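Local atomic coordinates of DNA polymerase III subunit beta (Pseudomonas aeruginosa, PDB entry 4TSZ), a protein that forms a ring-shaped dimer around DNA that tethers DNA polymerases and other proteins to it, conferring processivity. Residues T143-A148 against S359-M364; E267-T272 against S324-V329; A273-E278 against E302-E307. All coordinates share one frame; numbering follows the deposited sequence.

Contact 1 (T143-A148 against S359-M364); sequences TSFAMA and SAYVVM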
ATOM      1  N   THR E 143       4.263 -23.378  -2.158  1.00 41.54           N
ATOM      2  CA  THR E 143       5.070 -23.479  -3.376  1.00 40.48           C
ATOM      3  C   THR E 143       5.027 -22.327  -4.363  1.00 41.14           C
ATOM      4  O   THR E 143       5.935 -22.250  -5.191  1.00 39.37           O
ATOM      5  CB  THR E 143       4.719 -24.786  -4.130  1.00 43.06           C
ATOM      6  OG1 THR E 143       3.379 -24.685  -4.617  1.00 38.73           O
ATOM      7  CG2 THR E 143       4.892 -26.046  -3.272  1.00 38.30           C
ATOM      8  N   SER E 144       3.975 -21.475  -4.324  1.00 38.25           N
ATOM      9  CA  SER E 144       3.725 -20.413  -5.313  1.00 37.12           C
ATOM     10  C   SER E 144       4.846 -19.435  -5.619  1.00 38.16           C
ATOM     11  O   SER E 144       4.965 -19.017  -6.767  1.00 34.66           O
ATOM     12  CB  SER E 144       2.401 -19.694  -5.074  1.00 40.38           C
ATOM     13  OG  SER E 144       2.448 -18.871  -3.920  1.00 43.79           O
ATOM     14  N   PHE E 145       5.704 -19.128  -4.625  1.00 34.68           N
ATOM     15  CA  PHE E 145       6.841 -18.210  -4.795  1.00 32.16           C
ATOM     16  C   PHE E 145       7.853 -18.726  -5.839  1.00 36.65           C
ATOM     17  O   PHE E 145       8.583 -17.914  -6.400  1.00 36.76           O
ATOM     18  CB  PHE E 145       7.546 -18.003  -3.444  1.00 32.97           C
ATOM     19  CG  PHE E 145       8.314 -19.222  -2.957  1.00 34.74           C
ATOM     20  CD1 PHE E 145       9.629 -19.445  -3.361  1.00 36.82           C
ATOM     21  CD2 PHE E 145       7.712 -20.160  -2.126  1.00 37.36           C
ATOM     22  CE1 PHE E 145      10.321 -20.581  -2.955  1.00 38.23           C
ATOM     23  CE2 PHE E 145       8.412 -21.297  -1.708  1.00 40.32           C
ATOM     24  CZ  PHE E 145       9.722 -21.482  -2.099  1.00 38.51           C
ATOM     25  N   ALA E 146       7.936 -20.073  -6.057  1.00 34.16           N
ATOM     26  CA  ALA E 146       8.912 -20.673  -6.976  1.00 34.83           C
ATOM     27  C   ALA E 146       8.514 -20.677  -8.437  1.00 37.05           C
ATOM     28  O   ALA E 146       9.366 -20.959  -9.280  1.00 35.15           O
ATOM     29  CB  ALA E 146       9.307 -22.077  -6.526  1.00 36.02           C
ATOM     30  N   MET E 147       7.245 -20.346  -8.750  1.00 34.39           N
ATOM     31  CA  MET E 147       6.766 -20.310 -10.141  1.00 33.72           C
ATOM     32  C   MET E 147       7.533 -19.248 -10.896  1.00 38.63           C
ATOM     33  O   MET E 147       7.888 -18.199 -10.330  1.00 38.25           O
ATOM     34  CB  MET E 147       5.267 -19.932 -10.255  1.00 34.71           C
ATOM     35  CG  MET E 147       4.305 -20.877  -9.572  1.00 37.63           C
ATOM     36  SD  MET E 147       2.560 -20.451  -9.868  1.00 39.21           S
ATOM     37  CE  MET E 147       2.402 -18.917  -8.923  1.00 34.92           C
ATOM     38  N   ALA E 148       7.766 -19.493 -12.180  1.00 36.40           N
ATOM     39  CA  ALA E 148       8.395 -18.478 -13.004  1.00 35.69           C
ATOM     40  C   ALA E 148       7.323 -17.424 -13.330  1.00 40.00           C
ATOM     41  O   ALA E 148       6.113 -17.670 -13.203  1.00 39.00           O
ATOM     42  CB  ALA E 148       8.949 -19.101 -14.278  1.00 37.13           C
ATOM     43  N   SER E 359       7.003 -31.193   2.398  1.00 49.35           N
ATOM     44  CA  SER E 359       7.474 -30.042   1.639  1.00 47.69           C
ATOM     45  C   SER E 359       8.950 -30.251   1.319  1.00 51.97           C
ATOM     46  O   SER E 359       9.701 -30.728   2.164  1.00 52.70           O
ATOM     47  CB  SER E 359       7.280 -28.747   2.424  1.00 49.54           C
ATOM     48  OG  SER E 359       5.901 -28.467   2.605  1.00 60.02           O
ATOM     49  N   ALA E 360       9.352 -29.923   0.085  1.00 47.88           N
ATOM     50  CA  ALA E 360      10.737 -30.028  -0.371  1.00 47.23           C
ATOM     51  C   ALA E 360      11.081 -28.830  -1.258  1.00 46.24           C
ATOM     52  O   ALA E 360      10.297 -28.444  -2.124  1.00 43.85           O
ATOM     53  CB  ALA E 360      10.965 -31.345  -1.104  1.00 48.97           C
ATOM     54  N   TYR E 361      12.232 -28.212  -0.989  1.00 42.05           N
ATOM     55  CA  TYR E 361      12.690 -27.018  -1.694  1.00 40.08           C
ATOM     56  C   TYR E 361      14.079 -27.233  -2.222  1.00 45.47           C
ATOM     57  O   TYR E 361      14.959 -27.671  -1.495  1.00 45.41           O
ATOM     58  CB  TYR E 361      12.625 -25.782  -0.786  1.00 39.25           C
ATOM     59  CG  TYR E 361      11.246 -25.600  -0.194  1.00 40.04           C
ATOM     60  CD1 TYR E 361      10.239 -24.960  -0.911  1.00 40.26           C
ATOM     61  CD2 TYR E 361      10.919 -26.150   1.045  1.00 41.43           C
ATOM     62  CE1 TYR E 361       8.942 -24.859  -0.406  1.00 39.97           C
ATOM     63  CE2 TYR E 361       9.626 -26.051   1.563  1.00 42.00           C
ATOM     64  CZ  TYR E 361       8.638 -25.403   0.833  1.00 45.63           C
ATOM     65  OH  TYR E 361       7.369 -25.273   1.343  1.00 40.92           O
ATOM     66  N   VAL E 362      14.266 -26.953  -3.508  1.00 43.09           N
ATOM     67  CA  VAL E 362      15.545 -27.154  -4.191  1.00 43.89           C
ATOM     68  C   VAL E 362      16.065 -25.802  -4.670  1.00 45.76           C
ATOM     69  O   VAL E 362      15.316 -25.060  -5.293  1.00 44.33           O
ATOM     70  CB  VAL E 362      15.386 -28.169  -5.351  1.00 49.29           C
ATOM     71  CG1 VAL E 362      16.725 -28.457  -6.015  1.00 49.99           C
ATOM     72  CG2 VAL E 362      14.736 -29.470  -4.861  1.00 50.07           C
ATOM     73  N   VAL E 363      17.320 -25.453  -4.328  1.00 41.47           N
ATOM     74  CA  VAL E 363      17.913 -24.190  -4.750  1.00 40.10           C
ATOM     75  C   VAL E 363      19.255 -24.475  -5.416  1.00 44.19           C
ATOM     76  O   VAL E 363      20.171 -24.949  -4.743  1.00 45.18           O
ATOM     77  CB  VAL E 363      18.054 -23.131  -3.602  1.00 42.57           C
ATOM     78  CG1 VAL E 363      18.573 -21.799  -4.151  1.00 41.87           C
ATOM     79  CG2 VAL E 363      16.740 -22.910  -2.862  1.00 41.44           C
ATOM     80  N   MET E 364      19.392 -24.150  -6.713  1.00 40.07           N
ATOM     81  CA  MET E 364      20.672 -24.288  -7.414  1.00 40.39           C
ATOM     82  C   MET E 364      21.616 -23.190  -6.896  1.00 43.56           C
ATOM     83  O   MET E 364      21.181 -22.046  -6.692  1.00 40.68           O
ATOM     84  CB  MET E 364      20.531 -24.140  -8.943  1.00 42.59           C
ATOM     85  CG  MET E 364      20.128 -25.411  -9.657  1.00 46.84           C
ATOM     86  SD  MET E 364      21.160 -26.886  -9.315  1.00 52.18           S
ATOM     87  CE  MET E 364      22.570 -26.542 -10.328  1.00 49.36           C
TER
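Phe145 lies on a single turn of 3-10 helix, residues 144-146, while Tyr361 lies in the middle of the extended strand 359-363. The short turn is closed by a backbone bond from Ala146 N to Thr143 O (3.1 Å) and a weak one from Met147 N to Ser144 O. No hydrogen bond joins the two segments; two aromatic side chains alone bridge them. Phe145 carries its ring between its own backbone N and carbonyl carbon (chi1 71°), which sends the ring out toward the strand. The Tyr361 ring stands beside its backbone N, and the two side chains meet roughly at a right angle. Even so, the ring planes are tilted by only 30°. They are slid so far apart, with centroids 6.0 Å from each other, that they barely overlap. Only a few atoms therefore touch: at the edge of the phenylalanine ring, Phe145 CZ rests 3.7 Å from Tyr361 CD1, which lies near the plane of that ring, and Phe145 CE2 is 3.8 Å from Tyr361 CE1. The phenol reaches past this meeting point to Arg142, whose carbonyl O is hydrogen-bonded to Tyr361 OH, tying the ring's far end to the chain just ahead of the 3-10 turn. Asp328 and Val329 of helix 323-330 pack against Phe145 and Tyr361 respectively. The contact belongs to the seam where the central and C-terminal domains share one continuous antiparallel sheet. Here strand 359-363 pairs with strand 177-184, and Val362 and Met364 contact the bound peptide, placing the seam beside the partner-binding pocket of the beta subunit family.

Contact 2 (E267-T272 against S324-V329); sequences EAFSRT and SYLLDV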
ATOM      1  N   GLU E 267      17.006 -14.144   9.912  1.00 35.65           N
ATOM      2  CA  GLU E 267      17.505 -12.850  10.407  1.00 34.93           C
ATOM      3  C   GLU E 267      18.898 -12.528   9.883  1.00 40.33           C
ATOM      4  O   GLU E 267      19.138 -11.400   9.432  1.00 37.65           O
ATOM      5  CB  GLU E 267      17.466 -12.784  11.939  1.00 36.84           C
ATOM      6  CG  GLU E 267      16.063 -12.605  12.493  1.00 45.06           C
ATOM      7  CD  GLU E 267      15.806 -13.183  13.876  1.00 65.67           C
ATOM      8  OE1 GLU E 267      14.627 -13.193  14.299  1.00 53.77           O
ATOM      9  OE2 GLU E 267      16.768 -13.646  14.531  1.00 59.94           O
ATOM     10  N   ALA E 268      19.803 -13.529   9.911  1.00 40.06           N
ATOM     11  CA  ALA E 268      21.175 -13.398   9.413  1.00 41.11           C
ATOM     12  C   ALA E 268      21.201 -13.204   7.899  1.00 45.56           C
ATOM     13  O   ALA E 268      21.979 -12.379   7.415  1.00 45.28           O
ATOM     14  CB  ALA E 268      21.988 -14.621   9.798  1.00 42.84           C
ATOM     15  N   PHE E 269      20.348 -13.957   7.145  1.00 42.00           N
ATOM     16  CA  PHE E 269      20.249 -13.803   5.692  1.00 40.87           C
ATOM     17  C   PHE E 269      19.702 -12.409   5.340  1.00 41.81           C
ATOM     18  O   PHE E 269      20.230 -11.778   4.443  1.00 39.32           O
ATOM     19  CB  PHE E 269      19.415 -14.927   5.036  1.00 42.56           C
ATOM     20  CG  PHE E 269      20.053 -16.301   4.996  1.00 45.10           C
ATOM     21  CD1 PHE E 269      21.428 -16.447   4.861  1.00 50.04           C
ATOM     22  CD2 PHE E 269      19.274 -17.449   5.032  1.00 47.25           C
ATOM     23  CE1 PHE E 269      22.018 -17.725   4.835  1.00 51.83           C
ATOM     24  CE2 PHE E 269      19.861 -18.726   5.000  1.00 51.10           C
ATOM     25  CZ  PHE E 269      21.228 -18.854   4.900  1.00 50.04           C
ATOM     26  N   SER E 270      18.691 -11.911   6.084  1.00 39.03           N
ATOM     27  CA  SER E 270      18.112 -10.577   5.859  1.00 37.87           C
ATOM     28  C   SER E 270      19.147  -9.462   6.106  1.00 41.77           C
ATOM     29  O   SER E 270      19.232  -8.530   5.304  1.00 40.37           O
ATOM     30  CB  SER E 270      16.891 -10.348   6.750  1.00 41.19           C
ATOM     31  OG  SER E 270      15.817 -11.196   6.394  1.00 51.58           O
ATOM     32  N   ARG E 271      19.951  -9.576   7.196  1.00 39.27           N
ATOM     33  CA  ARG E 271      20.991  -8.582   7.532  1.00 39.25           C
ATOM     34  C   ARG E 271      22.058  -8.524   6.452  1.00 44.76           C
ATOM     35  O   ARG E 271      22.368  -7.432   5.972  1.00 44.91           O
ATOM     36  CB  ARG E 271      21.636  -8.865   8.891  1.00 37.99           C
ATOM     37  CG  ARG E 271      20.749  -8.504  10.073  1.00 45.25           C
ATOM     38  CD  ARG E 271      21.470  -8.591  11.395  1.00 45.04           C
ATOM     39  NE  ARG E 271      21.603  -9.967  11.872  1.00 47.80           N
ATOM     40  CZ  ARG E 271      20.737 -10.566  12.677  1.00 54.85           C
ATOM     41  NH1 ARG E 271      19.652  -9.926  13.090  1.00 38.65           N
ATOM     42  NH2 ARG E 271      20.949 -11.808  13.080  1.00 46.15           N
ATOM     43  N   THR E 272      22.613  -9.695   6.062  1.00 41.83           N
ATOM     44  CA  THR E 272      23.654  -9.778   5.032  1.00 41.95           C
ATOM     45  C   THR E 272      23.161  -9.332   3.645  1.00 44.16           C
ATOM     46  O   THR E 272      23.919  -8.695   2.920  1.00 43.65           O
ATOM     47  CB  THR E 272      24.363 -11.147   5.026  1.00 49.37           C
ATOM     48  OG1 THR E 272      23.417 -12.173   4.745  1.00 48.60           O
ATOM     49  CG2 THR E 272      25.097 -11.439   6.332  1.00 51.51           C
ATOM     50  N   SER E 324      17.817 -14.032  -1.807  1.00 34.45           N
ATOM     51  CA  SER E 324      16.370 -13.905  -1.975  1.00 32.96           C
ATOM     52  C   SER E 324      15.742 -15.290  -2.126  1.00 35.33           C
ATOM     53  O   SER E 324      14.696 -15.526  -1.532  1.00 33.81           O
ATOM     54  CB  SER E 324      16.032 -13.006  -3.166  1.00 35.09           C
ATOM     55  OG  SER E 324      16.522 -11.693  -2.953  1.00 40.52           O
ATOM     56  N   TYR E 325      16.407 -16.223  -2.853  1.00 33.16           N
ATOM     57  CA  TYR E 325      15.917 -17.602  -3.029  1.00 32.44           C
ATOM     58  C   TYR E 325      15.889 -18.353  -1.697  1.00 36.81           C
ATOM     59  O   TYR E 325      14.946 -19.099  -1.441  1.00 36.03           O
ATOM     60  CB  TYR E 325      16.749 -18.392  -4.065  1.00 33.16           C
ATOM     61  CG  TYR E 325      16.674 -17.907  -5.500  1.00 33.20           C
ATOM     62  CD1 TYR E 325      15.687 -17.008  -5.908  1.00 34.14           C
ATOM     63  CD2 TYR E 325      17.561 -18.382  -6.463  1.00 33.81           C
ATOM     64  CE1 TYR E 325      15.607 -16.574  -7.231  1.00 34.37           C
ATOM     65  CE2 TYR E 325      17.493 -17.953  -7.784  1.00 34.53           C
ATOM     66  CZ  TYR E 325      16.508 -17.059  -8.168  1.00 39.86           C
ATOM     67  OH  TYR E 325      16.460 -16.634  -9.472  1.00 39.41           O
ATOM     68  N   LEU E 326      16.903 -18.124  -0.834  1.00 35.32           N
ATOM     69  CA  LEU E 326      16.967 -18.750   0.488  1.00 35.92           C
ATOM     70  C   LEU E 326      15.907 -18.165   1.428  1.00 36.57           C
ATOM     71  O   LEU E 326      15.240 -18.923   2.135  1.00 34.82           O
ATOM     72  CB  LEU E 326      18.377 -18.654   1.106  1.00 36.81           C
ATOM     73  CG  LEU E 326      19.544 -19.291   0.319  1.00 41.70           C
ATOM     74  CD1 LEU E 326      20.832 -19.131   1.077  1.00 42.49           C
ATOM     75  CD2 LEU E 326      19.305 -20.784   0.038  1.00 42.63           C
ATOM     76  N   LEU E 327      15.717 -16.821   1.380  1.00 31.47           N
ATOM     77  CA  LEU E 327      14.707 -16.121   2.179  1.00 30.68           C
ATOM     78  C   LEU E 327      13.288 -16.558   1.788  1.00 33.95           C
ATOM     79  O   LEU E 327      12.440 -16.765   2.664  1.00 32.32           O
ATOM     80  CB  LEU E 327      14.884 -14.589   2.116  1.00 29.49           C
ATOM     81  CG  LEU E 327      16.070 -14.049   2.915  1.00 34.30           C
ATOM     82  CD1 LEU E 327      16.497 -12.683   2.414  1.00 32.75           C
ATOM     83  CD2 LEU E 327      15.767 -14.025   4.428  1.00 35.99           C
ATOM     84  N   ASP E 328      13.062 -16.781   0.488  1.00 31.01           N
ATOM     85  CA  ASP E 328      11.783 -17.272  -0.024  1.00 31.90           C
ATOM     86  C   ASP E 328      11.425 -18.623   0.595  1.00 37.36           C
ATOM     87  O   ASP E 328      10.286 -18.816   1.023  1.00 37.78           O
ATOM     88  CB  ASP E 328      11.813 -17.416  -1.549  1.00 32.93           C
ATOM     89  CG  ASP E 328      11.770 -16.130  -2.322  1.00 35.07           C
ATOM     90  OD1 ASP E 328      11.438 -15.084  -1.721  1.00 37.80           O
ATOM     91  OD2 ASP E 328      12.099 -16.157  -3.517  1.00 32.26           O
ATOM     92  N   VAL E 329      12.408 -19.544   0.668  1.00 33.79           N
ATOM     93  CA  VAL E 329      12.236 -20.871   1.250  1.00 32.16           C
ATOM     94  C   VAL E 329      11.935 -20.766   2.750  1.00 36.79           C
ATOM     95  O   VAL E 329      10.980 -21.383   3.230  1.00 35.67           O
ATOM     96  CB  VAL E 329      13.451 -21.799   0.969  1.00 34.60           C
ATOM     97  CG1 VAL E 329      13.347 -23.098   1.774  1.00 34.30           C
ATOM     98  CG2 VAL E 329      13.582 -22.103  -0.520  1.00 33.60           C
TER
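Leu326 sets its CD1 methyl over one face of the Phe269 ring, 4.2 Å from the centroid and 23° off the ring normal, a CH-pi contact displaced toward the rim. Phe269 CZ is the ring atom closest to that methyl, at 3.9 Å. Leu327 reaches the base of the same residue, with its CD2 3.8 Å from Phe269 CB. This CD2 also lies 3.4 Å from Ser270 OG, a van der Waals contact; the hydroxyl is hydrogen-bonded to the carbonyl O of Arg266 one turn back. Two consecutive leucines of one helix thus share the phenylalanine, Leu326 at the ring and Leu327 at CB. Leu327 starts beside its backbone N, and its chi2 of 159° sends CD1 onward and turns the other branch, CD2, to Phe269 and Ser270. Behind these side chains the two helical segments run nearly antiparallel, at 150°, with axes 10.0 Å apart at closest approach. Phe269 also packs on Ile294, Ile283 and Leu285, and Leu326 likewise meets Ile283. Helices 262-273 and 323-330 accordingly pack side by side on the sheet containing strands 282-288 and 291-297, while Tyr325 and Val329 turn to strand 359-363.

Contact 3 (A273-E278 against E302-E307); sequences AILSNE and EEAEEE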
ATOM      1  N   ALA E 273      21.879  -9.630   3.307  1.00 40.08           N
ATOM      2  CA  ALA E 273      21.231  -9.277   2.037  1.00 39.11           C
ATOM      3  C   ALA E 273      21.315  -7.782   1.715  1.00 41.81           C
ATOM      4  O   ALA E 273      21.470  -7.429   0.543  1.00 40.37           O
ATOM      5  CB  ALA E 273      19.776  -9.729   2.035  1.00 38.93           C
ATOM      6  N   ILE E 274      21.259  -6.914   2.759  1.00 37.94           N
ATOM      7  CA  ILE E 274      21.374  -5.443   2.650  1.00 37.07           C
ATOM      8  C   ILE E 274      22.635  -5.047   1.858  1.00 40.74           C
ATOM      9  O   ILE E 274      22.573  -4.158   1.008  1.00 39.81           O
ATOM     10  CB  ILE E 274      21.295  -4.756   4.053  1.00 39.85           C
ATOM     11  CG1 ILE E 274      19.925  -5.047   4.726  1.00 39.14           C
ATOM     12  CG2 ILE E 274      21.552  -3.230   3.975  1.00 38.59           C
ATOM     13  CD1 ILE E 274      19.902  -4.948   6.253  1.00 42.10           C
ATOM     14  N   LEU E 275      23.756  -5.739   2.113  1.00 38.20           N
ATOM     15  CA  LEU E 275      25.016  -5.461   1.427  1.00 38.07           C
ATOM     16  C   LEU E 275      25.373  -6.398   0.264  1.00 41.76           C
ATOM     17  O   LEU E 275      26.504  -6.380  -0.220  1.00 41.79           O
ATOM     18  CB  LEU E 275      26.165  -5.223   2.415  1.00 38.97           C
ATOM     19  CG  LEU E 275      25.913  -4.101   3.440  1.00 43.42           C
ATOM     20  CD1 LEU E 275      27.113  -3.903   4.340  1.00 45.13           C
ATOM     21  CD2 LEU E 275      25.509  -2.781   2.750  1.00 43.13           C
ATOM     22  N   SER E 276      24.394  -7.188  -0.213  1.00 37.87           N
ATOM     23  CA  SER E 276      24.601  -8.049  -1.377  1.00 37.33           C
ATOM     24  C   SER E 276      24.293  -7.212  -2.635  1.00 41.46           C
ATOM     25  O   SER E 276      23.637  -6.166  -2.534  1.00 41.56           O
ATOM     26  CB  SER E 276      23.708  -9.286  -1.318  1.00 38.31           C
ATOM     27  OG  SER E 276      22.347  -8.976  -1.564  1.00 43.97           O
ATOM     28  N   ASN E 277      24.786  -7.659  -3.802  1.00 38.42           N
ATOM     29  CA  ASN E 277      24.541  -7.022  -5.103  1.00 39.50           C
ATOM     30  C   ASN E 277      23.017  -6.910  -5.299  1.00 43.82           C
ATOM     31  O   ASN E 277      22.303  -7.892  -5.089  1.00 44.54           O
ATOM     32  CB  ASN E 277      25.172  -7.866  -6.215  1.00 40.80           C
ATOM     33  CG  ASN E 277      25.155  -7.226  -7.578  1.00 51.72           C
ATOM     34  OD1 ASN E 277      24.106  -7.027  -8.203  1.00 46.39           O
ATOM     35  ND2 ASN E 277      26.326  -6.927  -8.094  1.00 41.09           N
ATOM     36  N   GLU E 278      22.521  -5.709  -5.624  1.00 40.52           N
ATOM     37  CA  GLU E 278      21.087  -5.447  -5.784  1.00 39.86           C
ATOM     38  C   GLU E 278      20.425  -6.276  -6.892  1.00 44.40           C
ATOM     39  O   GLU E 278      19.247  -6.625  -6.783  1.00 43.31           O
ATOM     40  CB  GLU E 278      20.829  -3.950  -5.973  1.00 41.05           C
ATOM     41  N   GLU E 302      31.189  -2.650  -0.220  1.00 51.55           N
ATOM     42  CA  GLU E 302      30.553  -2.706   1.097  1.00 50.47           C
ATOM     43  C   GLU E 302      30.399  -4.182   1.445  1.00 54.88           C
ATOM     44  O   GLU E 302      30.160  -4.985   0.548  1.00 54.21           O
ATOM     45  CB  GLU E 302      29.195  -2.009   1.078  1.00 50.09           C
ATOM     46  CG  GLU E 302      29.318  -0.513   0.849  1.00 52.56           C
ATOM     47  CD  GLU E 302      28.005   0.228   0.737  1.00 56.87           C
ATOM     48  OE1 GLU E 302      27.055  -0.332   0.144  1.00 54.16           O
ATOM     49  OE2 GLU E 302      27.933   1.385   1.210  1.00 47.76           O
ATOM     50  N   GLU E 303      30.591  -4.553   2.716  1.00 52.27           N
ATOM     51  CA  GLU E 303      30.568  -5.958   3.112  1.00 51.84           C
ATOM     52  C   GLU E 303      29.824  -6.239   4.408  1.00 55.10           C
ATOM     53  O   GLU E 303      29.958  -5.495   5.373  1.00 55.35           O
ATOM     54  CB  GLU E 303      32.006  -6.499   3.187  1.00 54.58           C
ATOM     55  CG  GLU E 303      32.111  -8.012   3.231  1.00 67.63           C
ATOM     56  CD  GLU E 303      33.529  -8.518   3.099  1.00 93.83           C
ATOM     57  OE1 GLU E 303      34.249  -8.543   4.123  1.00 96.89           O
ATOM     58  OE2 GLU E 303      33.932  -8.861   1.965  1.00 89.39           O
ATOM     59  N   ALA E 304      29.043  -7.330   4.416  1.00 50.70           N
ATOM     60  CA  ALA E 304      28.300  -7.815   5.578  1.00 49.20           C
ATOM     61  C   ALA E 304      28.756  -9.234   5.905  1.00 51.96           C
ATOM     62  O   ALA E 304      28.959 -10.053   4.999  1.00 50.85           O
ATOM     63  CB  ALA E 304      26.811  -7.788   5.310  1.00 48.53           C
ATOM     64  N   GLU E 305      28.965  -9.504   7.202  1.00 48.56           N
ATOM     65  CA  GLU E 305      29.415 -10.805   7.696  1.00 48.70           C
ATOM     66  C   GLU E 305      28.644 -11.210   8.929  1.00 53.03           C
ATOM     67  O   GLU E 305      28.354 -10.374   9.789  1.00 53.77           O
ATOM     68  CB  GLU E 305      30.922 -10.809   8.002  1.00 51.32           C
ATOM     69  CG  GLU E 305      31.807 -10.823   6.767  1.00 63.17           C
ATOM     70  CD  GLU E 305      33.295 -10.976   7.016  1.00 86.62           C
ATOM     71  OE1 GLU E 305      33.974 -11.593   6.166  1.00 87.94           O
ATOM     72  OE2 GLU E 305      33.786 -10.467   8.049  1.00 82.78           O
ATOM     73  N   GLU E 306      28.316 -12.500   9.019  1.00 49.40           N
ATOM     74  CA  GLU E 306      27.619 -13.066  10.164  1.00 49.39           C
ATOM     75  C   GLU E 306      27.953 -14.536  10.359  1.00 53.78           C
ATOM     76  O   GLU E 306      28.243 -15.247   9.399  1.00 52.86           O
ATOM     77  CB  GLU E 306      26.100 -12.842  10.076  1.00 49.82           C
ATOM     78  CG  GLU E 306      25.504 -12.685  11.466  1.00 62.27           C
ATOM     79  CD  GLU E 306      24.058 -12.253  11.558  1.00 75.33           C
ATOM     80  OE1 GLU E 306      23.333 -12.818  12.410  1.00 66.56           O
ATOM     81  OE2 GLU E 306      23.656 -11.330  10.813  1.00 62.45           O
ATOM     82  N   GLU E 307      27.934 -14.975  11.615  1.00 51.38           N
ATOM     83  CA  GLU E 307      28.200 -16.352  12.000  1.00 52.24           C
ATOM     84  C   GLU E 307      26.961 -16.872  12.713  1.00 56.36           C
ATOM     85  O   GLU E 307      26.454 -16.219  13.633  1.00 56.43           O
ATOM     86  CB  GLU E 307      29.431 -16.438  12.912  1.00 55.12           C
ATOM     87  CG  GLU E 307      30.742 -16.110  12.223  1.00 66.84           C
ATOM     88  CD  GLU E 307      31.986 -16.373  13.053  1.00 94.23           C
ATOM     89  OE1 GLU E 307      31.972 -16.088  14.273  1.00105.70           O
ATOM     90  OE2 GLU E 307      32.989 -16.846  12.473  1.00 83.64           O
TER
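Leu275 holds CG beside its backbone N (chi1 -56°) and runs straight on through chi2 -178°, a course that spreads its branches along the start of the strand formed by residues 303-309. Glu302 likewise starts beside its backbone N and extends, crossing the leucine at about a right angle. The leucine sits in a type I beta turn, Ala273 to Ser276, between helix 262-273 and strand 282-288; its partner is the outermost strand of its sheet within this chain and pairs antiparallel with a strand of the second subunit, the sheet continuation that closes the dimeric ring. Three parts of Leu275 do the touching. Its CB meets the Ala304 CB methyl at 3.9 Å, CD1 comes to 3.4 Å from the carbonyl O of Glu303, and CD2 lies 3.9 Å from Glu302 OE1. The polar partners of the Glu302 carboxylate lie outside the two segments: OE1 bonds to Asn298 ND2 and makes a salt bridge with Lys75 of the second subunit, while OE2 bonds to Ser110 OG of that subunit. These neighbours probably favour the charged carboxylate despite its burial. Thr108 of the second subunit packs on Leu275 too, making the leucine part of the interface. The turn itself is gripped at one oxygen: Ala273 O accepts Ser276 N at 3.0 Å and, in the carbonyl plane on a lone pair, Ser276 OG at 2.8 Å.

The centres of the three contacts lie about 13, 22 and 31 Å from the centre of the chain, stepping from domain seam to subunit interface. Helix 323-330 serves both of the first two: Tyr325 CB packs 3.9 Å from Val363 CG1 of contact 1, while the leucines just after it serve contact 2. Arg271 NH2 of helix 262-273 ties contact 2 to the strand of contact 3 through a 2.7 Å salt bridge to Glu306 OE1. Contacts 1 and 2, only partly buried, rely on aromatic and aliphatic carbon within one chain. Contact 3 is buried with the second subunit's help, and there a leucine packs beside one carboxylate, Glu302, that is paired across the dimer.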